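PDB 3U4T: TPR repeat-containing protein from Cytophaga hutchinsonii, which is of unknown function but, as a tetratricopeptide-repeat protein, probably offers a helical scaffold for binding other proteins or peptides. Local coordinates for residues Glu219-Glu222 and Ala223-Ile227; Ala242-Lys245 and Asn246-Ala249; Lys58-Glu61 and Thr62-Ser65; Phe77-Tyr80 and Gly81-Leu84. The protein carries 1 engineered substitution. All blocks are in the same frame, centred on the assembly; numbering follows the deposited sequence.

Contact 1: residues Glu219-Glu222 and Ala223-Ile227; sequences ELIE and ANEYI
The carboxamide of N224 lies against the backbone carbonyl of L220, one turn back in the helix. ND2 stands above the plane of that carbonyl, 48° out of it, and so does not use a lone pair. N224 ND2 is 2.8 Å from L220 O. The bond is bent, with 141° at the hydrogen, and the oxygen is tilted out of the amide plane of N224. The backbone N of N224 donates to the same oxygen from the opposite face. One carbonyl thus takes two N-H groups of one residue. The first torsion makes this possible: CG of N224 is anti to the carbonyl carbon and beside the backbone N (chi1 -81°). OD1 accepts from N246 on helix 237-250. With a leucine here, L220 O would keep the backbone N-H, but N246 would probably be left without its amide mate. At the edge of the Y226 ring, in its plane, sits CD1 of I227, while Y202 also meets this ring.

The carboxylate of E225 meets the flank of I221. The two side chains run side by side, with E225 OE2 3.6 Å from I221 CG2. Nearer the backbone, E225 CG packs 3.1 Å from I221 O. The extended E222 side chain diverges from that of E225, and its OE1 meets R184 (salt bridge) and Y202 (hydrogen bond).

A223 packs on Y202 and I206 of helix 199-209, N224 and E225 on I247 of helix 237-250. A helix held between two neighbours is characteristic of the stacked antiparallel helices of a tetratricopeptide-repeat array.

Contact 2: residues Ala242-Lys245 and Asn246-Ala249; sequences AAWK and NILA
N246 N donates to A242 O at 2.9 Å, one regular turn of the helix. A249 N does the same to K245 O at 3.0 Å. This second bond is the straighter, with 172° at the hydrogen. Between them, I247 N reaches A243 O at a longer 3.3 Å.

The N246 amide curls back over the start of this turn. Its CG is anti to the carbonyl carbon (chi1 -57°), which brings CG to 3.2 Å from A242 O. ND2 is badly angled for that oxygen. Its hydrogen bond goes to N224 instead.

These residues lie on helix 237-250, which follows helix 217-233 in the chain. Such successive helices, packed on each other, build the superhelix of tetratricopeptide repeats. A243 fits against A228 of the preceding helix, and Y229 of that helix meets the W244 indole edge-to-face.

W244 and I247 form the apolar part. Their side chains lie side by side and point the same way. I247 CD1 approaches the six-membered part of the indole obliquely, 3.8 Å from W244 CE3. CG1 of I247 also rests near A243 O, at 3.5 Å. L248 CG lies 3.6 Å from W244 O. Helix 255-261 packs on both residues: A257 and L261 touch W244, and I258 and L261 touch L248.

Contact 3: residues Lys58-Glu61 and Thr62-Ser65; sequences KDIE and TYFS
I60 carries CG1 anti to its backbone N (chi1 -165°), and F64 carries its ring beside its own N (chi1 -80°). These torsions lay the two side chains side by side, one turn apart. The pair belongs to helix 53-64 of a tetratricopeptide repeat, on the side that faces helix 74-86.

I60 CG1 touches F64 CE2 at 3.8 Å. The same ring leans over the backbone, with F64 CD2 3.2 Å from I60 O. That oxygen also accepts from F64 N, which stands above the carbonyl plane. I60 CD1 approaches the Y63 ring obliquely, 4.1 Å from CD2. Y63 CD2 in turn lies over the centre of one face of the F64 ring. F77 and Y80 of the next helix also meet F64.

The polar side of the turn is built round T62. Its OG1 lies 2.9 Å from K58 O, which already accepts from T62 N. A water sits 2.6 Å from T62 OG1 and donates to D59 OD1, bridging the two side chains. The carboxylate of D59 also forms a salt bridge with R43.

S65 turns back on the helix. S65 OG donates to T62 O at 2.7 Å, and S65 N reaches the same oxygen from the same face of its plane.

Contact 4: residues Phe77-Tyr80 and Gly81-Leu84; sequences FEYY and GKIL
E78 OE2 draws two cationic side chains. K82 NZ forms a long salt bridge with it at 3.9 Å, and R107 forms another. The residues lie on helix 74-86, part of the stacked helices of the tetratricopeptide-repeat fold.

E78 and K82 run side by side. The extended chain brings K82 CE to 3.6 Å from E78 OE2; the bend at chi4 (-55°) then sets the direction of NZ. The aliphatic part of K82 also crosses the Y79 ring obliquely, with K82 CD 4.0 Å from Y79 CE2.

On another side of the helix, L84 CD1 sits over one face of the Y80 ring. It is 3.9 Å from the ring centroid and 15° off the ring normal, a CH-pi contact. The hydroxyl of Y80 bonds to E61 of helix 53-64. An alanine in place of Y80 would take away ring and hydroxyl, and would probably leave L84 without its aromatic cover and E61 without this partner.

I83 packs close to the backbone, with its CD1 3.2 Å from Y79 O. K82 N donates to E78 O at 2.9 Å.

From the N terminus the order is contact 3, contact 4, contact 1, contact 2. Each lies within one helix and closes just a helical turn. They follow in series, and none encloses or crosses another. Contacts 3 and 4 sit on successive helices, 53-64 and 74-86, with centres about 11 Å apart. I60, F64 and E61 of one meet Y80 and I83 of the other. Contacts 1 and 2 form a second pair, on helices 217-233 and 237-250, with centres about 9 Å apart. The two pairs lie on opposite sides of the chain's centre. Contacts 2 and 3 are about 57 Å apart between centres, so the pairs join helices locally, towards the two ends of the array.

Contact 1: residues Glu219-Glu222 and Ala223-Ile227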
loop_
_atom_site.group_PDB
_atom_site.type_symbol
_atom_site.label_atom_id
_atom_site.label_comp_id
_atom_site.label_asym_id
_atom_site.label_seq_id
_atom_site.Cartn_x
_atom_site.Cartn_y
_atom_site.Cartn_z
ATOM N N GLU A 219 -8.947 5.284 -14.189
ATOM C CA GLU A 219 -9.998 4.336 -13.819
ATOM C C GLU A 219 -11.199 4.465 -14.773
ATOM O O GLU A 219 -11.745 3.465 -15.242
ATOM C CB GLU A 219 -10.474 4.559 -12.371
ATOM C CG GLU A 219 -9.439 4.349 -11.258
ATOM C CD GLU A 219 -8.386 5.446 -11.196
ATOM O OE1 GLU A 219 -8.705 6.611 -11.492
ATOM O OE2 GLU A 219 -7.233 5.149 -10.833
ATOM N N LEU A 220 -11.608 5.696 -15.061
ATOM C CA LEU A 220 -12.743 5.936 -15.952
ATOM C C LEU A 220 -12.469 5.435 -17.364
ATOM O O LEU A 220 -13.349 4.875 -18.028
ATOM C CB LEU A 220 -13.085 7.430 -15.983
ATOM C CG LEU A 220 -13.821 7.915 -14.735
ATOM C CD1 LEU A 220 -13.776 9.428 -14.686
ATOM C CD2 LEU A 220 -15.272 7.388 -14.736
ATOM N N ILE A 221 -11.240 5.634 -17.816
ATOM C CA ILE A 221 -10.860 5.194 -19.144
ATOM C C ILE A 221 -10.921 3.678 -19.209
ATOM O O ILE A 221 -11.411 3.117 -20.191
ATOM C CB ILE A 221 -9.448 5.701 -19.493
ATOM C CG1 ILE A 221 -9.524 7.198 -19.806
ATOM C CG2 ILE A 221 -8.872 4.921 -20.664
ATOM C CD1 ILE A 221 -8.201 7.826 -20.202
ATOM N N GLU A 222 -10.424 3.016 -18.162
ATOM C CA GLU A 222 -10.439 1.553 -18.103
ATOM C C GLU A 222 -11.880 1.049 -18.082
ATOM O O GLU A 222 -12.233 0.094 -18.771
ATOM C CB GLU A 222 -9.710 1.057 -16.849
ATOM C CG GLU A 222 -9.757 -0.463 -16.626
ATOM C CD GLU A 222 -8.977 -0.873 -15.384
ATOM O OE1 GLU A 222 -9.264 -1.931 -14.776
ATOM O OE2 GLU A 222 -8.058 -0.114 -15.021
ATOM N N ALA A 223 -12.708 1.702 -17.275
ATOM C CA ALA A 223 -14.104 1.325 -17.153
ATOM C C ALA A 223 -14.809 1.490 -18.497
ATOM O O ALA A 223 -15.501 0.589 -18.959
ATOM C CB ALA A 223 -14.771 2.178 -16.094
ATOM N N ASN A 224 -14.621 2.634 -19.140
ATOM C CA ASN A 224 -15.267 2.867 -20.423
ATOM C C ASN A 224 -14.757 1.952 -21.524
ATOM O O ASN A 224 -15.524 1.550 -22.406
ATOM C CB ASN A 224 -15.111 4.332 -20.840
ATOM C CG ASN A 224 -16.119 5.239 -20.158
ATOM O OD1 ASN A 224 -17.303 5.232 -20.484
ATOM N ND2 ASN A 224 -15.654 6.020 -19.201
ATOM N N GLU A 225 -13.467 1.625 -21.476
ATOM C CA GLU A 225 -12.878 0.750 -22.474
ATOM C C GLU A 225 -13.544 -0.609 -22.395
ATOM O O GLU A 225 -13.922 -1.171 -23.412
ATOM C CB GLU A 225 -11.370 0.614 -22.264
ATOM C CG GLU A 225 -10.543 1.747 -22.858
ATOM C CD GLU A 225 -9.058 1.413 -22.927
ATOM O OE1 GLU A 225 -8.714 0.219 -22.832
ATOM O OE2 GLU A 225 -8.232 2.334 -23.092
ATOM N N TYR A 226 -13.691 -1.138 -21.191
ATOM C CA TYR A 226 -14.337 -2.434 -21.028
ATOM C C TYR A 226 -15.745 -2.353 -21.625
ATOM O O TYR A 226 -16.126 -3.163 -22.465
ATOM C CB TYR A 226 -14.435 -2.798 -19.545
ATOM C CG TYR A 226 -15.281 -4.031 -19.291
ATOM C CD1 TYR A 226 -14.742 -5.312 -19.423
ATOM C CD2 TYR A 226 -16.640 -3.921 -18.986
ATOM C CE1 TYR A 226 -15.521 -6.440 -19.260
ATOM C CE2 TYR A 226 -17.426 -5.051 -18.831
ATOM C CZ TYR A 226 -16.865 -6.302 -18.966
ATOM O OH TYR A 226 -17.648 -7.420 -18.797
ATOM N N ILE A 227 -16.509 -1.359 -21.188
ATOM C CA ILE A 227 -17.863 -1.191 -21.679
ATOM C C ILE A 227 -17.894 -1.123 -23.202
ATOM O O ILE A 227 -18.653 -1.855 -23.845
ATOM C CB ILE A 227 -18.511 0.079 -21.086
ATOM C CG1 ILE A 227 -18.486 0.005 -19.560
ATOM C CG2 ILE A 227 -19.961 0.198 -21.551
ATOM C CD1 ILE A 227 -19.281 -1.144 -19.002
#

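Contact 2: residues Ala242-Lys245 and Asn246-Ala249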
loop_
_atom_site.group_PDB
_atom_site.type_symbol
_atom_site.label_atom_id
_atom_site.label_comp_id
_atom_site.label_asym_id
_atom_site.label_seq_id
_atom_site.Cartn_x
_atom_site.Cartn_y
_atom_site.Cartn_z
ATOM N N ALA A 242 -20.609 5.720 -27.538
ATOM C CA ALA A 242 -20.753 6.649 -26.424
ATOM C C ALA A 242 -19.620 6.439 -25.424
ATOM O O ALA A 242 -19.066 7.395 -24.886
ATOM C CB ALA A 242 -22.112 6.443 -25.735
ATOM N N ALA A 243 -19.283 5.180 -25.173
ATOM C CA ALA A 243 -18.219 4.874 -24.235
ATOM C C ALA A 243 -16.907 5.365 -24.835
ATOM O O ALA A 243 -16.078 5.960 -24.139
ATOM C CB ALA A 243 -18.166 3.376 -23.969
ATOM N N TRP A 244 -16.729 5.123 -26.133
ATOM C CA TRP A 244 -15.525 5.550 -26.836
ATOM C C TRP A 244 -15.432 7.061 -26.745
ATOM O O TRP A 244 -14.337 7.627 -26.756
ATOM C CB TRP A 244 -15.577 5.129 -28.305
ATOM C CG TRP A 244 -15.235 3.686 -28.553
ATOM C CD1 TRP A 244 -15.907 2.815 -29.360
ATOM C CD2 TRP A 244 -14.122 2.954 -28.018
ATOM N NE1 TRP A 244 -15.285 1.590 -29.365
ATOM C CE2 TRP A 244 -14.188 1.649 -28.558
ATOM C CE3 TRP A 244 -13.075 3.278 -27.151
ATOM C CZ2 TRP A 244 -13.253 0.666 -28.239
ATOM C CZ3 TRP A 244 -12.143 2.294 -26.839
ATOM C CH2 TRP A 244 -12.238 1.005 -27.390
ATOM N N LYS A 245 -16.586 7.712 -26.646
ATOM C CA LYS A 245 -16.599 9.159 -26.554
ATOM C C LYS A 245 -16.210 9.606 -25.158
ATOM O O LYS A 245 -15.422 10.530 -25.004
ATOM C CB LYS A 245 -17.978 9.716 -26.935
ATOM C CG LYS A 245 -18.293 9.625 -28.431
ATOM C CD LYS A 245 -19.722 10.068 -28.751
ATOM C CE LYS A 245 -20.033 9.923 -30.243
ATOM N NZ LYS A 245 -21.500 9.885 -30.519
ATOM N N ASN A 246 -16.738 8.956 -24.129
ATOM C CA ASN A 246 -16.380 9.362 -22.773
ATOM C C ASN A 246 -14.875 9.368 -22.558
ATOM O O ASN A 246 -14.358 10.147 -21.756
ATOM C CB ASN A 246 -17.021 8.444 -21.752
ATOM C CG ASN A 246 -18.505 8.404 -21.896
ATOM O OD1 ASN A 246 -19.119 9.403 -22.277
ATOM N ND2 ASN A 246 -19.105 7.258 -21.593
ATOM N N ILE A 247 -14.171 8.503 -23.282
ATOM C CA ILE A 247 -12.724 8.424 -23.152
ATOM C C ILE A 247 -12.016 9.622 -23.779
ATOM O O ILE A 247 -11.103 10.196 -23.169
ATOM C CB ILE A 247 -12.195 7.131 -23.773
ATOM C CG1 ILE A 247 -12.781 5.945 -23.009
ATOM C CG2 ILE A 247 -10.659 7.105 -23.727
ATOM C CD1 ILE A 247 -12.502 4.615 -23.646
ATOM N N LEU A 248 -12.428 10.001 -24.990
ATOM C CA LEU A 248 -11.835 11.150 -25.679
ATOM C C LEU A 248 -12.104 12.412 -24.865
ATOM O O LEU A 248 -11.232 13.274 -24.737
ATOM C CB LEU A 248 -12.428 11.299 -27.084
ATOM C CG LEU A 248 -12.099 10.174 -28.069
ATOM C CD1 LEU A 248 -12.798 10.370 -29.406
ATOM C CD2 LEU A 248 -10.604 10.157 -28.256
ATOM N N ALA A 249 -13.316 12.522 -24.319
ATOM C CA ALA A 249 -13.697 13.667 -23.492
ATOM C C ALA A 249 -12.685 13.808 -22.345
ATOM O O ALA A 249 -12.459 14.907 -21.827
ATOM C CB ALA A 249 -15.126 13.465 -22.929
#

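Contact 3: residues Lys58-Glu61 and Thr62-Ser65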
loop_
_atom_site.group_PDB
_atom_site.type_symbol
_atom_site.label_atom_id
_atom_site.label_comp_id
_atom_site.label_asym_id
_atom_site.label_seq_id
_atom_site.Cartn_x
_atom_site.Cartn_y
_atom_site.Cartn_z
ATOM N N LYS A 58 23.452 3.831 10.906
ATOM C CA LYS A 58 24.442 3.978 11.959
ATOM C C LYS A 58 23.768 4.322 13.283
ATOM O O LYS A 58 24.174 3.832 14.339
ATOM C CB LYS A 58 25.470 5.060 11.607
ATOM C CG LYS A 58 26.567 5.200 12.667
ATOM C CD LYS A 58 27.801 5.977 12.185
ATOM C CE LYS A 58 27.575 7.481 12.116
ATOM N NZ LYS A 58 28.826 8.194 11.711
ATOM N N ASP A 59 22.734 5.159 13.225
ATOM C CA ASP A 59 22.015 5.569 14.429
ATOM C C ASP A 59 21.191 4.464 15.071
ATOM O O ASP A 59 21.202 4.303 16.291
ATOM C CB ASP A 59 21.091 6.748 14.132
ATOM C CG ASP A 59 21.786 8.099 14.255
ATOM O OD1 ASP A 59 22.968 8.151 14.650
ATOM O OD2 ASP A 59 21.124 9.118 13.960
ATOM N N ILE A 60 20.467 3.697 14.267
ATOM C CA ILE A 60 19.657 2.645 14.853
ATOM C C ILE A 60 20.555 1.547 15.415
ATOM O O ILE A 60 20.155 0.813 16.319
ATOM C CB ILE A 60 18.673 2.048 13.831
ATOM C CG1 ILE A 60 17.609 1.243 14.568
ATOM C CG2 ILE A 60 19.406 1.183 12.838
ATOM C CD1 ILE A 60 16.758 2.091 15.491
ATOM N N GLU A 61 21.778 1.443 14.897
ATOM C CA GLU A 61 22.696 0.419 15.379
ATOM C C GLU A 61 23.419 0.906 16.629
ATOM O O GLU A 61 23.752 0.120 17.513
ATOM C CB GLU A 61 23.678 0.018 14.267
ATOM C CG GLU A 61 22.949 -0.564 13.044
ATOM C CD GLU A 61 23.870 -1.098 11.958
ATOM O OE1 GLU A 61 24.873 -0.426 11.629
ATOM O OE2 GLU A 61 23.575 -2.187 11.416
ATOM N N THR A 62 23.656 2.208 16.712
ATOM C CA THR A 62 24.297 2.766 17.884
ATOM C C THR A 62 23.247 2.585 18.978
ATOM O O THR A 62 23.549 2.176 20.099
ATOM C CB THR A 62 24.604 4.260 17.685
ATOM O OG1 THR A 62 25.678 4.401 16.746
ATOM C CG2 THR A 62 24.993 4.911 19.006
ATOM N N TYR A 63 22.000 2.886 18.643
ATOM C CA TYR A 63 20.919 2.707 19.596
ATOM C C TYR A 63 20.930 1.289 20.203
ATOM O O TYR A 63 20.984 1.139 21.422
ATOM C CB TYR A 63 19.584 2.945 18.904
ATOM C CG TYR A 63 18.389 2.614 19.762
ATOM C CD1 TYR A 63 18.065 3.400 20.863
ATOM C CD2 TYR A 63 17.567 1.534 19.455
ATOM C CE1 TYR A 63 16.944 3.125 21.635
ATOM C CE2 TYR A 63 16.443 1.249 20.223
ATOM C CZ TYR A 63 16.140 2.052 21.309
ATOM O OH TYR A 63 15.039 1.788 22.076
ATOM N N PHE A 64 20.884 0.260 19.351
ATOM C CA PHE A 64 20.858 -1.129 19.830
ATOM C C PHE A 64 22.119 -1.638 20.532
ATOM O O PHE A 64 22.096 -2.691 21.172
ATOM C CB PHE A 64 20.488 -2.085 18.691
ATOM C CG PHE A 64 19.023 -2.142 18.413
ATOM C CD1 PHE A 64 18.138 -2.528 19.407
ATOM C CD2 PHE A 64 18.516 -1.749 17.179
ATOM C CE1 PHE A 64 16.747 -2.532 19.176
ATOM C CE2 PHE A 64 17.133 -1.747 16.933
ATOM C CZ PHE A 64 16.248 -2.135 17.937
ATOM N N SER A 65 23.214 -0.901 20.423
ATOM C CA SER A 65 24.444 -1.298 21.085
ATOM C C SER A 65 24.494 -0.597 22.437
ATOM O O SER A 65 25.437 -0.776 23.205
ATOM C CB SER A 65 25.638 -0.864 20.241
ATOM O OG SER A 65 25.738 0.550 20.258
HETATM O O HOH W 1 25.534 6.685 15.610
#

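Contact 4: residues Phe77-Tyr80 and Gly81-Leu84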
loop_
_atom_site.group_PDB
_atom_site.type_symbol
_atom_site.label_atom_id
_atom_site.label_comp_id
_atom_site.label_asym_id
_atom_site.label_seq_id
_atom_site.Cartn_x
_atom_site.Cartn_y
_atom_site.Cartn_z
ATOM N N PHE A 77 12.431 -2.022 16.527
ATOM C CA PHE A 77 12.731 -3.126 15.610
ATOM C C PHE A 77 12.117 -2.811 14.243
ATOM O O PHE A 77 12.734 -3.051 13.193
ATOM C CB PHE A 77 12.168 -4.440 16.153
ATOM C CG PHE A 77 12.893 -4.953 17.353
ATOM C CD1 PHE A 77 14.000 -5.788 17.209
ATOM C CD2 PHE A 77 12.508 -4.560 18.631
ATOM C CE1 PHE A 77 14.716 -6.229 18.328
ATOM C CE2 PHE A 77 13.215 -4.992 19.759
ATOM C CZ PHE A 77 14.319 -5.824 19.605
ATOM N N GLU A 78 10.904 -2.262 14.266
ATOM C CA GLU A 78 10.209 -1.897 13.033
ATOM C C GLU A 78 11.067 -0.972 12.175
ATOM O O GLU A 78 11.295 -1.249 10.999
ATOM C CB GLU A 78 8.880 -1.221 13.363
ATOM C CG GLU A 78 8.269 -0.449 12.221
ATOM C CD GLU A 78 6.958 0.197 12.613
ATOM O OE1 GLU A 78 6.830 0.649 13.773
ATOM O OE2 GLU A 78 6.060 0.264 11.756
ATOM N N TYR A 79 11.552 0.117 12.767
ATOM C CA TYR A 79 12.388 1.053 12.032
ATOM C C TYR A 79 13.746 0.474 11.662
ATOM O O TYR A 79 14.365 0.908 10.695
ATOM C CB TYR A 79 12.553 2.356 12.813
ATOM C CG TYR A 79 11.358 3.263 12.630
ATOM C CD1 TYR A 79 10.276 3.212 13.504
ATOM C CD2 TYR A 79 11.254 4.071 11.501
ATOM C CE1 TYR A 79 9.120 3.931 13.249
ATOM C CE2 TYR A 79 10.106 4.791 11.236
ATOM C CZ TYR A 79 9.044 4.715 12.105
ATOM O OH TYR A 79 7.899 5.398 11.799
ATOM N N TYR A 80 14.208 -0.514 12.418
ATOM C CA TYR A 80 15.485 -1.126 12.095
ATOM C C TYR A 80 15.274 -1.798 10.749
ATOM O O TYR A 80 16.079 -1.633 9.831
ATOM C CB TYR A 80 15.885 -2.162 13.144
ATOM C CG TYR A 80 17.310 -2.652 12.996
ATOM C CD1 TYR A 80 18.214 -1.991 12.162
ATOM C CD2 TYR A 80 17.767 -3.754 13.718
ATOM C CE1 TYR A 80 19.545 -2.418 12.052
ATOM C CE2 TYR A 80 19.089 -4.187 13.614
ATOM C CZ TYR A 80 19.968 -3.515 12.780
ATOM O OH TYR A 80 21.259 -3.953 12.644
ATOM N N GLY A 81 14.168 -2.537 10.641
ATOM C CA GLY A 81 13.828 -3.218 9.404
ATOM C C GLY A 81 13.543 -2.256 8.261
ATOM O O GLY A 81 13.990 -2.478 7.125
ATOM N N LYS A 82 12.791 -1.190 8.529
ATOM C CA LYS A 82 12.511 -0.232 7.470
ATOM C C LYS A 82 13.835 0.332 6.962
ATOM O O LYS A 82 14.013 0.532 5.763
ATOM C CB LYS A 82 11.644 0.923 7.965
ATOM C CG LYS A 82 10.195 0.586 8.232
ATOM C CD LYS A 82 9.427 1.863 8.555
ATOM C CE LYS A 82 8.020 1.576 9.042
ATOM N NZ LYS A 82 7.251 0.745 8.086
ATOM N N ILE A 83 14.762 0.589 7.883
ATOM C CA ILE A 83 16.066 1.126 7.503
ATOM C C ILE A 83 16.897 0.120 6.730
ATOM O O ILE A 83 17.594 0.492 5.792
ATOM C CB ILE A 83 16.853 1.615 8.737
ATOM C CG1 ILE A 83 16.129 2.803 9.356
ATOM C CG2 ILE A 83 18.244 2.048 8.337
ATOM C CD1 ILE A 83 16.657 3.188 10.714
ATOM N N LEU A 84 16.822 -1.152 7.116
ATOM C CA LEU A 84 17.578 -2.198 6.422
ATOM C C LEU A 84 16.985 -2.431 5.040
ATOM O O LEU A 84 17.708 -2.579 4.052
ATOM C CB LEU A 84 17.568 -3.511 7.224
ATOM C CG LEU A 84 18.446 -3.516 8.486
ATOM C CD1 LEU A 84 18.100 -4.698 9.361
ATOM C CD2 LEU A 84 19.930 -3.543 8.096
#